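Local coordinates for synaptic vesicle membrane protein VAT-1 homolog-like (Homo sapiens, PDB 4A27) that probably acts as an oxidoreductase of the quinone oxidoreductase subfamily of zinc-containing alcohol dehydrogenases, at residues A[7-12]-A[16-21]; A[327-332]-A[336-341]; A[31-36]-A[106-111]. All coordinates share one frame; numbering follows the deposited sequence.

Interaction 1. Residues A[7-12]-A[16-21]; sequences VVLAGF and NKLRLF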
loop_
_atom_site.group_PDB
_atom_site.type_symbol
_atom_site.label_atom_id
_atom_site.label_comp_id
_atom_site.label_asym_id
_atom_site.label_seq_id
_atom_site.Cartn_x
_atom_site.Cartn_y
_atom_site.Cartn_z
ATOM N N VAL A 7 -20.521 16.341 29.345
ATOM C CA VAL A 7 -21.003 17.160 28.244
ATOM C C VAL A 7 -22.026 16.282 27.525
ATOM O O VAL A 7 -21.758 15.119 27.243
ATOM C CB VAL A 7 -19.897 17.579 27.271
ATOM C CG1 VAL A 7 -20.500 18.355 26.087
ATOM C CG2 VAL A 7 -18.830 18.421 27.976
ATOM N N VAL A 8 -23.210 16.837 27.288
ATOM C CA VAL A 8 -24.252 16.157 26.554
ATOM C C VAL A 8 -24.523 16.912 25.246
ATOM O O VAL A 8 -24.539 18.153 25.223
ATOM C CB VAL A 8 -25.564 16.066 27.370
ATOM C CG1 VAL A 8 -26.505 15.042 26.690
ATOM C CG2 VAL A 8 -25.280 15.666 28.780
ATOM N N LEU A 9 -24.700 16.149 24.175
ATOM C CA LEU A 9 -25.209 16.672 22.918
ATOM C C LEU A 9 -26.730 16.469 22.941
ATOM O O LEU A 9 -27.197 15.334 22.870
ATOM C CB LEU A 9 -24.586 15.930 21.738
ATOM C CG LEU A 9 -24.985 16.361 20.341
ATOM C CD1 LEU A 9 -24.607 17.805 20.084
ATOM C CD2 LEU A 9 -24.361 15.415 19.341
ATOM N N ALA A 10 -27.480 17.566 23.077
ATOM C CA ALA A 10 -28.946 17.500 23.251
ATOM C C ALA A 10 -29.629 16.960 22.001
ATOM O O ALA A 10 -30.443 16.049 22.081
ATOM C CB ALA A 10 -29.488 18.865 23.594
ATOM N N GLY A 11 -29.271 17.528 20.855
ATOM C CA GLY A 11 -29.572 16.942 19.547
ATOM C C GLY A 11 -28.538 17.412 18.527
ATOM O O GLY A 11 -27.661 18.214 18.849
ATOM N N PHE A 12 -28.618 16.912 17.302
ATOM C CA PHE A 12 -27.705 17.361 16.244
ATOM C C PHE A 12 -28.050 18.781 15.811
ATOM O O PHE A 12 -29.209 19.182 15.848
ATOM C CB PHE A 12 -27.761 16.434 15.035
ATOM C CG PHE A 12 -27.426 15.009 15.353
ATOM C CD1 PHE A 12 -26.191 14.687 15.899
ATOM C CD2 PHE A 12 -28.338 13.987 15.094
ATOM C CE1 PHE A 12 -25.861 13.372 16.185
ATOM C CE2 PHE A 12 -28.020 12.668 15.384
ATOM C CZ PHE A 12 -26.772 12.358 15.928
ATOM N N ASN A 16 -24.682 25.320 19.839
ATOM C CA ASN A 16 -25.644 25.552 20.918
ATOM C C ASN A 16 -26.404 24.324 21.407
ATOM O O ASN A 16 -27.192 24.412 22.351
ATOM C CB ASN A 16 -26.663 26.622 20.483
ATOM N N LYS A 17 -26.175 23.190 20.765
ATOM C CA LYS A 17 -26.748 21.923 21.206
ATOM C C LYS A 17 -25.905 21.223 22.289
ATOM O O LYS A 17 -26.342 20.199 22.831
ATOM C CB LYS A 17 -26.910 20.986 20.009
ATOM C CG LYS A 17 -27.790 21.523 18.901
ATOM C CD LYS A 17 -29.257 21.380 19.258
ATOM C CE LYS A 17 -30.160 21.806 18.120
ATOM N NZ LYS A 17 -31.578 21.512 18.404
ATOM N N LEU A 18 -24.706 21.748 22.572
ATOM C CA LEU A 18 -23.824 21.208 23.622
ATOM C C LEU A 18 -24.035 21.902 24.985
ATOM O O LEU A 18 -24.037 23.131 25.101
ATOM C CB LEU A 18 -22.333 21.324 23.230
ATOM C CG LEU A 18 -21.752 20.426 22.135
ATOM C CD1 LEU A 18 -20.422 20.955 21.650
ATOM C CD2 LEU A 18 -21.629 18.933 22.565
ATOM N N ARG A 19 -24.206 21.098 26.030
ATOM C CA ARG A 19 -24.483 21.628 27.368
ATOM C C ARG A 19 -23.829 20.746 28.444
ATOM O O ARG A 19 -23.496 19.593 28.180
ATOM C CB ARG A 19 -26.010 21.673 27.550
ATOM C CG ARG A 19 -26.790 22.567 26.561
ATOM C CD ARG A 19 -28.298 22.244 26.463
ATOM N NE ARG A 19 -29.065 22.490 27.694
ATOM C CZ ARG A 19 -29.598 23.656 28.069
ATOM N NH1 ARG A 19 -29.490 24.754 27.325
ATOM N NH2 ARG A 19 -30.264 23.726 29.215
ATOM N N LEU A 20 -23.646 21.279 29.652
ATOM C CA LEU A 20 -23.165 20.463 30.766
ATOM C C LEU A 20 -24.352 19.908 31.551
ATOM O O LEU A 20 -25.381 20.574 31.680
ATOM C CB LEU A 20 -22.244 21.266 31.679
ATOM C CG LEU A 20 -20.811 21.312 31.144
ATOM C CD1 LEU A 20 -20.092 22.544 31.686
ATOM C CD2 LEU A 20 -20.066 20.000 31.492
ATOM N N PHE A 21 -24.204 18.686 32.060
ATOM C CA PHE A 21 -25.250 18.032 32.831
ATOM C C PHE A 21 -24.768 16.903 33.698
ATOM O O PHE A 21 -23.625 16.494 33.618
ATOM C CB PHE A 21 -26.264 17.507 31.840
ATOM C CG PHE A 21 -27.092 18.598 31.275
ATOM C CD1 PHE A 21 -27.729 19.495 32.128
ATOM C CD2 PHE A 21 -27.159 18.812 29.919
ATOM C CE1 PHE A 21 -28.442 20.542 31.631
ATOM C CE2 PHE A 21 -27.886 19.874 29.419
ATOM C CZ PHE A 21 -28.525 20.736 30.281
#
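Val8 and Arg19 form the hydrogen-bonded pair at the middle of this antiparallel ladder. Val8 N donates to Arg19 O at 2.9 Å, and Arg19 N returns a bond to Val8 O at 3.1 Å. Both bonds are nearly straight. A third backbone bond runs from Ala10 N to Lys17 O at 2.9 Å. Val7 with Leu20 and Leu9 with Leu18 are the non-hydrogen-bonded pairs. There the strands also meet through CA-H...O contacts, from Val7 CA to Arg19 O and from Leu18 CA to Val8 O.

The apolar contacts fall on two faces. On one, Val7 spreads its two methyls: CG1 meets Leu18 CD2 at 3.7 Å, and CG2 meets Leu20 CD2. The chi1 of 176° sets CG1 anti to the backbone N and turns CG2 toward the other leucine. Leu9 CD1 reaches Leu18 CD2 on the same face. Helix 322-330 covers this side, with Val322 on Val7 and Met326 on Leu18. On the other face, Val8 CG2 lies 3.7 Å from Phe21 CB and near the plane of the ring, at its edge. Arg19 NE also lies at that edge.

Lys17 bends at chi2 (-78°), and its aliphatic chain runs over the turn. CB lies 3.1 Å from Gly11 O, and CE lies 3.6 Å from Phe12 O. Its CB also touches Leu9 CD1. An alanine here would keep CB against Gly11 O, but losing the methylenes from CG to CE is likely to open a gap along the turn beside Gly11 O and Phe12 O.

The whole is a two-stranded beta hairpin, strands 4-9 and 18-23, near the start of the chain and at the protein surface.

Interaction 2. Residues A[327-332]-A[336-341]; sequences QRIHDR and GKLILD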
loop_
_atom_site.group_PDB
_atom_site.type_symbol
_atom_site.label_atom_id
_atom_site.label_comp_id
_atom_site.label_asym_id
_atom_site.label_seq_id
_atom_site.Cartn_x
_atom_site.Cartn_y
_atom_site.Cartn_z
ATOM N N GLN A 327 -14.998 25.655 17.870
ATOM C CA GLN A 327 -14.962 26.769 16.939
ATOM C C GLN A 327 -13.564 26.948 16.438
ATOM O O GLN A 327 -13.336 27.144 15.239
ATOM C CB GLN A 327 -15.422 28.038 17.628
ATOM C CG GLN A 327 -15.445 29.255 16.731
ATOM C CD GLN A 327 -16.535 29.139 15.646
ATOM O OE1 GLN A 327 -17.703 28.919 15.965
ATOM N NE2 GLN A 327 -16.142 29.250 14.364
ATOM N N ARG A 328 -12.598 26.859 17.340
ATOM C CA ARG A 328 -11.188 27.014 16.927
ATOM C C ARG A 328 -10.731 25.937 15.940
ATOM O O ARG A 328 -9.991 26.222 15.000
ATOM C CB ARG A 328 -10.308 27.065 18.170
ATOM C CG ARG A 328 -8.794 27.300 17.924
ATOM C CD ARG A 328 -8.119 27.346 19.288
ATOM N NE ARG A 328 -6.650 27.346 19.251
ATOM C CZ ARG A 328 -5.888 28.419 19.469
ATOM N NH1 ARG A 328 -6.429 29.622 19.692
ATOM N NH2 ARG A 328 -4.567 28.293 19.443
ATOM N N ILE A 329 -11.160 24.693 16.147
ATOM C CA ILE A 329 -10.833 23.608 15.216
ATOM C C ILE A 329 -11.512 23.846 13.860
ATOM O O ILE A 329 -10.898 23.658 12.810
ATOM C CB ILE A 329 -11.296 22.231 15.734
ATOM C CG1 ILE A 329 -10.492 21.818 16.950
ATOM C CG2 ILE A 329 -11.145 21.167 14.649
ATOM C CD1 ILE A 329 -11.046 20.594 17.634
ATOM N N HIS A 330 -12.770 24.285 13.884
ATOM C CA HIS A 330 -13.451 24.653 12.651
ATOM C C HIS A 330 -12.680 25.751 11.903
ATOM O O HIS A 330 -12.523 25.666 10.702
ATOM C CB HIS A 330 -14.876 25.087 12.934
ATOM C CG HIS A 330 -15.607 25.595 11.724
ATOM N ND1 HIS A 330 -15.925 24.789 10.648
ATOM C CD2 HIS A 330 -16.062 26.831 11.413
ATOM C CE1 HIS A 330 -16.555 25.507 9.735
ATOM N NE2 HIS A 330 -16.654 26.748 10.175
ATOM N N ASP A 331 -12.195 26.752 12.633
ATOM C CA ASP A 331 -11.469 27.883 12.067
ATOM C C ASP A 331 -10.010 27.575 11.764
ATOM O O ASP A 331 -9.263 28.484 11.373
ATOM C CB ASP A 331 -11.526 29.076 13.032
ATOM C CG ASP A 331 -12.934 29.668 13.163
ATOM O OD1 ASP A 331 -13.871 29.166 12.515
ATOM O OD2 ASP A 331 -13.098 30.638 13.929
ATOM N N ARG A 332 -9.600 26.322 11.979
ATOM C CA ARG A 332 -8.252 25.863 11.676
ATOM C C ARG A 332 -7.159 26.739 12.289
ATOM O O ARG A 332 -6.099 26.926 11.685
ATOM C CB ARG A 332 -8.060 25.780 10.158
ATOM C CG ARG A 332 -9.067 24.881 9.419
ATOM C CD ARG A 332 -8.815 24.949 7.910
ATOM N NE ARG A 332 -7.389 25.160 7.664
ATOM C CZ ARG A 332 -6.480 24.199 7.518
ATOM N NH1 ARG A 332 -6.835 22.923 7.530
ATOM N NH2 ARG A 332 -5.202 24.522 7.336
ATOM N N GLY A 336 -1.283 21.837 16.619
ATOM C CA GLY A 336 -1.344 20.693 17.531
ATOM C C GLY A 336 -2.724 20.533 18.137
ATOM O O GLY A 336 -3.712 21.108 17.669
ATOM N N LYS A 337 -2.782 19.757 19.198
ATOM C CA LYS A 337 -4.036 19.196 19.701
ATOM C C LYS A 337 -4.761 20.104 20.672
ATOM O O LYS A 337 -4.130 20.773 21.458
ATOM C CB LYS A 337 -3.687 17.921 20.484
ATOM C CG LYS A 337 -4.877 17.095 20.890
ATOM C CD LYS A 337 -5.164 16.007 19.907
ATOM C CE LYS A 337 -6.463 15.257 20.213
ATOM N NZ LYS A 337 -6.705 14.106 19.319
ATOM N N LEU A 338 -6.080 20.114 20.634
ATOM C CA LEU A 338 -6.846 20.832 21.644
ATOM C C LEU A 338 -7.282 19.801 22.662
ATOM O O LEU A 338 -7.728 18.730 22.298
ATOM C CB LEU A 338 -8.084 21.520 21.033
ATOM C CG LEU A 338 -7.761 22.673 20.083
ATOM C CD1 LEU A 338 -7.096 22.137 18.803
ATOM C CD2 LEU A 338 -9.029 23.458 19.809
ATOM N N ILE A 339 -7.177 20.142 23.935
ATOM C CA ILE A 339 -7.477 19.239 25.001
ATOM C C ILE A 339 -8.479 19.824 25.959
ATOM O O ILE A 339 -8.370 20.973 26.343
ATOM C CB ILE A 339 -6.215 18.985 25.856
ATOM C CG1 ILE A 339 -5.223 18.174 25.046
ATOM C CG2 ILE A 339 -6.604 18.272 27.149
ATOM C CD1 ILE A 339 -5.842 16.888 24.484
ATOM N N LEU A 340 -9.472 19.011 26.332
ATOM C CA LEU A 340 -10.412 19.389 27.378
ATOM C C LEU A 340 -9.775 18.949 28.691
ATOM O O LEU A 340 -9.522 17.756 28.885
ATOM C CB LEU A 340 -11.715 18.645 27.220
ATOM C CG LEU A 340 -12.538 18.935 25.969
ATOM C CD1 LEU A 340 -13.970 18.414 26.180
ATOM C CD2 LEU A 340 -12.512 20.437 25.657
ATOM N N ASP A 341 -9.497 19.897 29.554
ATOM C CA ASP A 341 -8.834 19.626 30.827
ATOM C C ASP A 341 -9.900 19.723 31.948
ATOM O O ASP A 341 -10.371 20.811 32.273
ATOM C CB ASP A 341 -7.725 20.661 31.003
ATOM C CG ASP A 341 -6.935 20.466 32.245
ATOM O OD1 ASP A 341 -7.508 19.956 33.231
ATOM O OD2 ASP A 341 -5.758 20.878 32.241
#
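Ile329 and Leu338 lie alongside each other, pointing opposite ways, helix side chain against strand side chain. Ile329 CG1 comes to 3.6 Å from Leu338 CD2 and 3.9 Å from Leu338 CD1, so one methylene meets both methyls of the leucine. Ile329 CD1 is a little farther, 4.1 Å from Leu338 CD2. A chi1 of -68° puts CG1 anti to the carbonyl carbon and carries this branch to the strand.

Arg328 passes Leu338 at a slant. Only its aliphatic part takes part: CD lies 4.0 Å from Leu338 CD2. The chain is extended from CG to NE, which takes the guanidinium past the leucine to a salt bridge between NE and Asp314 OD2 on strand 313-317. No hydrogen bond joins the two segments.

The helix end has its own polar links. Gln327 NE2 bonds to Asp331 OD1 at 2.9 Å, from above the carboxylate plane. Arg332, with positive phi, closes the helix in a Schellman motif, and its N bonds to Ile329 O.

Helix 322-330 and strand 337-341 are the last two elements of a beta-alpha-beta unit that begins with strand 313-317. Strand 337-341 runs parallel to 313-317 and antiparallel to 32-42. Leu42 of that second neighbour touches both Ile329 and Leu338. Phe44 and Leu47 of helix 44-51 also pack on Ile329.

Interaction 3. Residues A[31-36]-A[106-111]; sequences GELKIR and EFVYKI. With EDO (1,2-ethanediol), chain D.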
loop_
_atom_site.group_PDB
_atom_site.type_symbol
_atom_site.label_atom_id
_atom_site.label_comp_id
_atom_site.label_asym_id
_atom_site.label_seq_id
_atom_site.Cartn_x
_atom_site.Cartn_y
_atom_site.Cartn_z
ATOM N N GLY A 31 -14.484 -7.503 31.836
ATOM C CA GLY A 31 -13.485 -7.109 30.840
ATOM C C GLY A 31 -13.354 -5.610 30.577
ATOM O O GLY A 31 -12.654 -5.220 29.645
ATOM N N GLU A 32 -14.013 -4.770 31.386
ATOM C CA GLU A 32 -13.908 -3.311 31.259
ATOM C C GLU A 32 -13.129 -2.792 32.447
ATOM O O GLU A 32 -12.940 -3.510 33.425
ATOM C CB GLU A 32 -15.289 -2.652 31.238
ATOM C CG GLU A 32 -16.142 -3.020 30.027
ATOM C CD GLU A 32 -17.428 -2.199 29.958
ATOM O OE1 GLU A 32 -17.915 -1.735 31.021
ATOM O OE2 GLU A 32 -17.948 -2.013 28.835
ATOM N N LEU A 33 -12.631 -1.564 32.360
ATOM C CA LEU A 33 -12.256 -0.860 33.572
ATOM C C LEU A 33 -12.893 0.527 33.617
ATOM O O LEU A 33 -13.438 1.008 32.621
ATOM C CB LEU A 33 -10.739 -0.858 33.806
ATOM C CG LEU A 33 -9.794 -0.463 32.684
ATOM C CD1 LEU A 33 -9.750 1.047 32.653
ATOM C CD2 LEU A 33 -8.405 -1.046 32.872
ATOM N N LYS A 34 -12.880 1.100 34.816
ATOM C CA LYS A 34 -13.473 2.381 35.110
ATOM C C LYS A 34 -12.347 3.377 35.280
ATOM O O LYS A 34 -11.405 3.127 36.051
ATOM C CB LYS A 34 -14.271 2.272 36.409
ATOM C CG LYS A 34 -15.030 3.528 36.820
ATOM C CD LYS A 34 -15.659 3.315 38.218
ATOM C CE LYS A 34 -16.368 4.547 38.776
ATOM N NZ LYS A 34 -17.060 4.250 40.086
ATOM N N ILE A 35 -12.459 4.506 34.576
ATOM C CA ILE A 35 -11.412 5.530 34.531
ATOM C C ILE A 35 -11.951 6.855 35.028
ATOM O O ILE A 35 -13.003 7.342 34.565
ATOM C CB ILE A 35 -10.833 5.762 33.056
ATOM C CG1 ILE A 35 -10.122 4.523 32.534
ATOM C CG2 ILE A 35 -9.847 6.949 33.084
ATOM C CD1 ILE A 35 -9.665 4.558 31.053
ATOM N N ARG A 36 -11.223 7.441 35.973
ATOM C CA ARG A 36 -11.500 8.778 36.491
ATOM C C ARG A 36 -10.766 9.714 35.538
ATOM O O ARG A 36 -9.537 9.722 35.523
ATOM C CB ARG A 36 -10.976 8.893 37.933
ATOM C CG ARG A 36 -10.943 10.308 38.552
ATOM C CD ARG A 36 -12.315 10.919 38.765
ATOM N NE ARG A 36 -12.937 10.302 39.944
ATOM C CZ ARG A 36 -13.964 10.802 40.624
ATOM N NH1 ARG A 36 -14.536 11.952 40.275
ATOM N NH2 ARG A 36 -14.426 10.135 41.675
ATOM N N GLU A 106 -9.166 -3.803 26.171
ATOM C CA GLU A 106 -8.330 -3.852 24.981
ATOM C C GLU A 106 -8.060 -2.461 24.414
ATOM O O GLU A 106 -7.122 -2.313 23.648
ATOM C CB GLU A 106 -8.834 -4.821 23.889
ATOM C CG GLU A 106 -10.205 -4.568 23.337
ATOM C CD GLU A 106 -11.303 -5.276 24.115
ATOM O OE1 GLU A 106 -11.066 -5.672 25.298
ATOM O OE2 GLU A 106 -12.415 -5.402 23.546
ATOM N N PHE A 107 -8.845 -1.457 24.825
ATOM C CA PHE A 107 -8.645 -0.089 24.375
ATOM C C PHE A 107 -7.913 0.819 25.364
ATOM O O PHE A 107 -7.906 2.046 25.210
ATOM C CB PHE A 107 -9.983 0.529 24.022
ATOM C CG PHE A 107 -10.764 -0.276 23.066
ATOM C CD1 PHE A 107 -10.218 -0.651 21.834
ATOM C CD2 PHE A 107 -12.049 -0.695 23.396
ATOM C CE1 PHE A 107 -10.957 -1.401 20.931
ATOM C CE2 PHE A 107 -12.795 -1.459 22.522
ATOM C CZ PHE A 107 -12.263 -1.820 21.290
ATOM N N VAL A 108 -7.273 0.224 26.358
ATOM C CA VAL A 108 -6.633 0.988 27.413
ATOM C C VAL A 108 -5.145 0.743 27.411
ATOM O O VAL A 108 -4.700 -0.378 27.186
ATOM C CB VAL A 108 -7.219 0.620 28.823
ATOM C CG1 VAL A 108 -6.589 1.488 29.887
ATOM C CG2 VAL A 108 -8.722 0.781 28.830
ATOM N N TYR A 109 -4.371 1.781 27.690
ATOM C CA TYR A 109 -2.924 1.677 27.629
ATOM C C TYR A 109 -2.335 2.433 28.769
ATOM O O TYR A 109 -2.692 3.573 29.020
ATOM C CB TYR A 109 -2.362 2.227 26.305
ATOM C CG TYR A 109 -3.215 1.861 25.137
ATOM C CD1 TYR A 109 -3.044 0.673 24.459
ATOM C CD2 TYR A 109 -4.223 2.712 24.717
ATOM C CE1 TYR A 109 -3.867 0.346 23.387
ATOM C CE2 TYR A 109 -5.033 2.389 23.680
ATOM C CZ TYR A 109 -4.886 1.197 23.030
ATOM O OH TYR A 109 -5.707 0.902 21.942
ATOM N N LYS A 110 -1.426 1.775 29.467
ATOM C CA LYS A 110 -0.725 2.370 30.580
ATOM C C LYS A 110 0.203 3.410 30.051
ATOM O O LYS A 110 0.861 3.190 29.048
ATOM C CB LYS A 110 0.118 1.308 31.282
ATOM C CG LYS A 110 -0.691 0.237 31.964
ATOM C CD LYS A 110 0.221 -0.609 32.823
ATOM C CE LYS A 110 -0.536 -1.626 33.640
ATOM N NZ LYS A 110 0.405 -2.432 34.469
ATOM N N ILE A 111 0.277 4.547 30.719
ATOM C CA ILE A 111 1.184 5.577 30.286
ATOM C C ILE A 111 2.410 5.651 31.198
ATOM O O ILE A 111 2.371 5.291 32.368
ATOM C CB ILE A 111 0.477 6.970 30.077
ATOM C CG1 ILE A 111 -0.109 7.514 31.383
ATOM C CG2 ILE A 111 -0.606 6.845 28.991
ATOM C CD1 ILE A 111 -0.785 8.891 31.259
HETATM C C1 EDO D . -11.304 15.818 39.578
HETATM O O1 EDO D . -10.655 14.774 38.821
HETATM C C2 EDO D . -12.709 16.136 39.039
HETATM O O2 EDO D . -13.475 14.920 38.895
#
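Inside the GroES-like domain of this dehydrogenase family, strand 32-42 and strand 108-110 pack against each other through side chains. They are not paired by backbone bonds, and the CA atoms of Leu33 and Val108 stand 8.5 Å apart.

The ends of Leu33 and Val108 meet head on. Leu33 CD1 lies 4.0 Å from Val108 CG2, and Leu33 CG lies 4.2 Å from the same methyl. A chi1 of 49° holds Leu33 CG between the backbone N and the carbonyl carbon, and from there CD1 reaches the valine. Ile35 CD1 makes a looser approach to Val108 CG2, at 4.5 Å. All three residues are buried. Tyr82 also touches Leu33, Val88 touches Ile35, and Thr103 touches Val108.

At the end of 31-36, part-way along strand 32-42, Arg36 NH1 makes a weak 3.4 Å hydrogen bond to O2 of a 1,2-ethanediol, probably from the crystallisation liquor. Arg36 NE is held by a salt bridge to Glu73.

Strand 32-42 pairs with 67-75, which pairs with 87-91, which in turn pairs with 108-110. Leu33, Ile35 and Val108 thus meet in the apolar interior of the GroES-like domain, between strands of one sheet that are not direct neighbours.

How the interactions relate
Interaction 1 is a surface contact, interaction 2 is partly buried and interaction 3 is buried. Interaction 1 alone has backbone hydrogen bonds between its segments, since it joins the paired strands of a hairpin. The other two rest on a few aliphatic contacts, helix to strand in interaction 2 and strand to strand in interaction 3. Interactions 2 and 3 reach the same mixed sheet, where 337-341 and 32-42 are neighbours, yet their centres are about 25 Å apart. Helix 322-330 links the first two: it carries 327-332 and also covers one face of the hairpin. The nearest atoms of interactions 1 and 2 are about 5 Å apart.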